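Local atomic coordinates of PF14_0633 protein (Plasmodium falciparum, PDB entry 3IGM), a protein that binds its cognate DNA through an AP2 domain, as a domain-swapped dimer, and probably acts as a sequence-specific transcription factor. Residues A19-F24 / S32-P37. Sequence-based numbering, arbitrary orientation.
Sequences AWLAFF and SRTFHP. With nucleotides of chain B.
Ser32 lays its CB over one face of the Phe23 ring, 3.8 Å from the ring centroid and 20° off the normal, a CH-pi contact across antiparallel strands 19-26 and 29-35. A chi1 of 72° turns OG from that ring toward the DNA, where it donates to N7 of DA4 of chain B at 2.8 Å. On this DNA-facing side, Leu21 and Thr34 run side by side, Leu21 CD2 lying 3.2 Å from Thr34 OG1, while Leu21 CD1 reaches N6 of the same adenine. Farther along, Ala19 CB makes a CH-pi contact 3.8 Å from the His36 ring centroid; His36 NE2 points at OP2 of DG2 of chain B, a contact of doubtful length (2.5 Å).

Hydrogen-bonded pairs Trp20-Phe35 and Ala22-Arg33 fix the register; Phe35 N meets Trp20 O at 2.7 Å. Their side chains occupy the opposite face, where Ala22 CB approaches Phe35 CE2 at 4.1 Å and the swapped second subunit packs: its Phe54 meets Phe24 edge-to-face, and its Lys44 O accepts from Trp20 NE1.

Ser32 N and Thr34 N bond OP2 of DA4 and of DC3 of chain B, each at 2.8 Å and nearly straight. Backbone grip thus joins a hydroxyl reading a purine N7, consistent with sequence-selective recognition; Leu21 against N6 at most suggests adenine preference.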
# COMPACT_ATOMS: atom_id res chain seq x y z
N ALA A 19 -3.12 -1.39 7.04
CA ALA A 19 -4.42 -0.97 7.57
C ALA A 19 -4.26 -0.35 8.95
O ALA A 19 -3.32 -0.70 9.69
CB ALA A 19 -5.38 -2.16 7.65
N TRP A 20 -5.17 0.56 9.28
CA TRP A 20 -5.34 1.08 10.62
C TRP A 20 -6.19 0.10 11.40
O TRP A 20 -7.25 -0.33 10.91
CB TRP A 20 -6.10 2.42 10.60
CG TRP A 20 -5.47 3.48 9.77
CD1 TRP A 20 -5.80 3.84 8.49
CD2 TRP A 20 -4.38 4.33 10.16
NE1 TRP A 20 -4.98 4.87 8.07
CE2 TRP A 20 -4.10 5.18 9.07
CE3 TRP A 20 -3.62 4.46 11.33
CZ2 TRP A 20 -3.08 6.15 9.12
CZ3 TRP A 20 -2.60 5.42 11.37
CH2 TRP A 20 -2.35 6.25 10.27
N LEU A 21 -5.75 -0.27 12.60
CA LEU A 21 -6.64 -0.97 13.51
C LEU A 21 -7.00 -0.07 14.68
O LEU A 21 -6.15 0.63 15.23
CB LEU A 21 -6.10 -2.32 13.99
CG LEU A 21 -5.43 -3.37 13.10
CD1 LEU A 21 -5.47 -4.74 13.76
CD2 LEU A 21 -5.93 -3.44 11.69
N ALA A 22 -8.28 -0.06 15.01
CA ALA A 22 -8.79 0.63 16.17
C ALA A 22 -8.93 -0.42 17.26
O ALA A 22 -9.67 -1.41 17.12
CB ALA A 22 -10.15 1.27 15.85
N PHE A 23 -8.15 -0.23 18.32
CA PHE A 23 -8.12 -1.12 19.47
C PHE A 23 -8.99 -0.51 20.55
O PHE A 23 -8.89 0.67 20.83
CB PHE A 23 -6.68 -1.31 19.97
CG PHE A 23 -5.86 -2.21 19.08
CD1 PHE A 23 -5.76 -3.58 19.36
CD2 PHE A 23 -5.24 -1.71 17.94
CE1 PHE A 23 -5.04 -4.42 18.53
CE2 PHE A 23 -4.51 -2.54 17.09
CZ PHE A 23 -4.41 -3.91 17.39
N PHE A 24 -9.85 -1.33 21.14
CA PHE A 24 -10.83 -0.84 22.11
C PHE A 24 -11.08 -1.91 23.16
O PHE A 24 -10.89 -3.10 22.91
CB PHE A 24 -12.16 -0.45 21.40
CG PHE A 24 -12.85 -1.60 20.69
CD1 PHE A 24 -13.94 -2.25 21.26
CD2 PHE A 24 -12.42 -2.02 19.44
CE1 PHE A 24 -14.58 -3.31 20.60
CE2 PHE A 24 -13.05 -3.08 18.77
CZ PHE A 24 -14.13 -3.72 19.34
N SER A 32 -9.97 -5.49 18.40
CA SER A 32 -9.57 -4.58 17.32
C SER A 32 -10.52 -4.62 16.13
O SER A 32 -11.13 -5.65 15.84
CB SER A 32 -8.13 -4.86 16.87
OG SER A 32 -8.04 -6.08 16.16
N ARG A 33 -10.62 -3.49 15.45
CA ARG A 33 -11.38 -3.37 14.21
C ARG A 33 -10.46 -2.84 13.11
O ARG A 33 -9.76 -1.84 13.30
CB ARG A 33 -12.60 -2.47 14.41
CG ARG A 33 -13.39 -2.12 13.15
CD ARG A 33 -14.38 -3.19 12.71
NE ARG A 33 -15.42 -3.46 13.69
CZ ARG A 33 -16.69 -3.05 13.59
NH1 ARG A 33 -17.10 -2.31 12.56
NH2 ARG A 33 -17.55 -3.38 14.53
N THR A 34 -10.48 -3.52 11.97
CA THR A 34 -9.59 -3.23 10.87
C THR A 34 -10.17 -2.24 9.85
O THR A 34 -11.31 -2.41 9.38
CB THR A 34 -9.19 -4.55 10.17
OG1 THR A 34 -8.43 -5.36 11.09
CG2 THR A 34 -8.38 -4.28 8.94
N PHE A 35 -9.37 -1.24 9.49
CA PHE A 35 -9.75 -0.23 8.49
C PHE A 35 -8.70 -0.11 7.39
O PHE A 35 -7.70 0.61 7.55
CB PHE A 35 -9.97 1.13 9.17
CG PHE A 35 -11.15 1.16 10.10
CD1 PHE A 35 -12.41 1.56 9.64
CD2 PHE A 35 -11.00 0.79 11.44
CE1 PHE A 35 -13.50 1.59 10.50
CE2 PHE A 35 -12.08 0.82 12.31
CZ PHE A 35 -13.35 1.22 11.84
N HIS A 36 -8.91 -0.83 6.29
CA HIS A 36 -8.05 -0.72 5.11
C HIS A 36 -8.35 0.58 4.36
O HIS A 36 -9.51 1.02 4.32
CB HIS A 36 -8.29 -1.89 4.15
CG HIS A 36 -7.75 -3.19 4.64
ND1 HIS A 36 -6.42 -3.54 4.52
CD2 HIS A 36 -8.36 -4.22 5.28
CE1 HIS A 36 -6.24 -4.74 5.05
NE2 HIS A 36 -7.39 -5.18 5.51
N PRO A 37 -7.32 1.19 3.74
CA PRO A 37 -7.62 2.30 2.85
C PRO A 37 -8.74 1.91 1.90
O PRO A 37 -8.80 0.77 1.40
CB PRO A 37 -6.31 2.49 2.08
CG PRO A 37 -5.25 2.03 3.03
CD PRO A 37 -5.87 0.91 3.83
P DC B 3 -12.62 -7.24 12.00
OP1 DC B 3 -14.03 -7.25 12.43
OP2 DC B 3 -11.94 -5.95 11.72
O5' DC B 3 -11.81 -8.06 13.12
C5' DC B 3 -12.24 -9.38 13.45
C4' DC B 3 -11.20 -10.08 14.31
O4' DC B 3 -9.96 -10.15 13.58
C3' DC B 3 -10.85 -9.34 15.59
O3' DC B 3 -11.63 -9.91 16.63
C2' DC B 3 -9.34 -9.56 15.77
C1' DC B 3 -8.94 -10.36 14.54
N1 DC B 3 -7.67 -9.98 13.88
C2 DC B 3 -6.56 -10.83 14.07
O2 DC B 3 -6.67 -11.85 14.77
N3 DC B 3 -5.40 -10.50 13.46
C4 DC B 3 -5.31 -9.39 12.70
N4 DC B 3 -4.12 -9.15 12.13
C5 DC B 3 -6.43 -8.51 12.51
C6 DC B 3 -7.58 -8.84 13.12
P DG B 2 -9.23 -7.91 5.95
OP1 DG B 2 -10.14 -7.00 5.22
OP2 DG B 2 -7.86 -7.47 6.32
O5' DG B 2 -9.92 -8.36 7.31
C5' DG B 2 -11.26 -8.84 7.35
C4' DG B 2 -11.55 -9.23 8.78
O4' DG B 2 -10.61 -10.26 9.19
C3' DG B 2 -11.42 -8.09 9.78
O3' DG B 2 -12.49 -8.19 10.73
C2' DG B 2 -10.05 -8.30 10.44
C1' DG B 2 -9.80 -9.80 10.26
N9 DG B 2 -8.40 -10.11 9.97
C8 DG B 2 -7.53 -9.38 9.20
N7 DG B 2 -6.34 -9.90 9.10
C5 DG B 2 -6.43 -11.06 9.86
C6 DG B 2 -5.43 -12.02 10.14
O6 DG B 2 -4.27 -12.03 9.73
N1 DG B 2 -5.91 -13.05 10.94
C2 DG B 2 -7.20 -13.13 11.45
N2 DG B 2 -7.49 -14.18 12.23
N3 DG B 2 -8.14 -12.21 11.21
C4 DG B 2 -7.68 -11.20 10.41
P DA B 4 -11.52 -9.47 18.15
OP1 DA B 4 -12.77 -9.88 18.82
OP2 DA B 4 -11.01 -8.08 18.21
O5' DA B 4 -10.35 -10.41 18.70
C5' DA B 4 -10.39 -11.84 18.50
C4' DA B 4 -9.23 -12.46 19.26
O4' DA B 4 -7.99 -12.11 18.60
C3' DA B 4 -9.06 -11.98 20.69
O3' DA B 4 -8.61 -13.09 21.46
C2' DA B 4 -8.03 -10.84 20.61
C1' DA B 4 -7.19 -11.24 19.40
N9 DA B 4 -6.74 -10.14 18.53
C8 DA B 4 -7.37 -8.96 18.26
N7 DA B 4 -6.71 -8.18 17.43
C5 DA B 4 -5.56 -8.91 17.12
C6 DA B 4 -4.43 -8.65 16.31
N6 DA B 4 -4.27 -7.54 15.58
N1 DA B 4 -3.46 -9.61 16.25
C2 DA B 4 -3.60 -10.74 16.95
N3 DA B 4 -4.61 -11.08 17.75
C4 DA B 4 -5.57 -10.12 17.80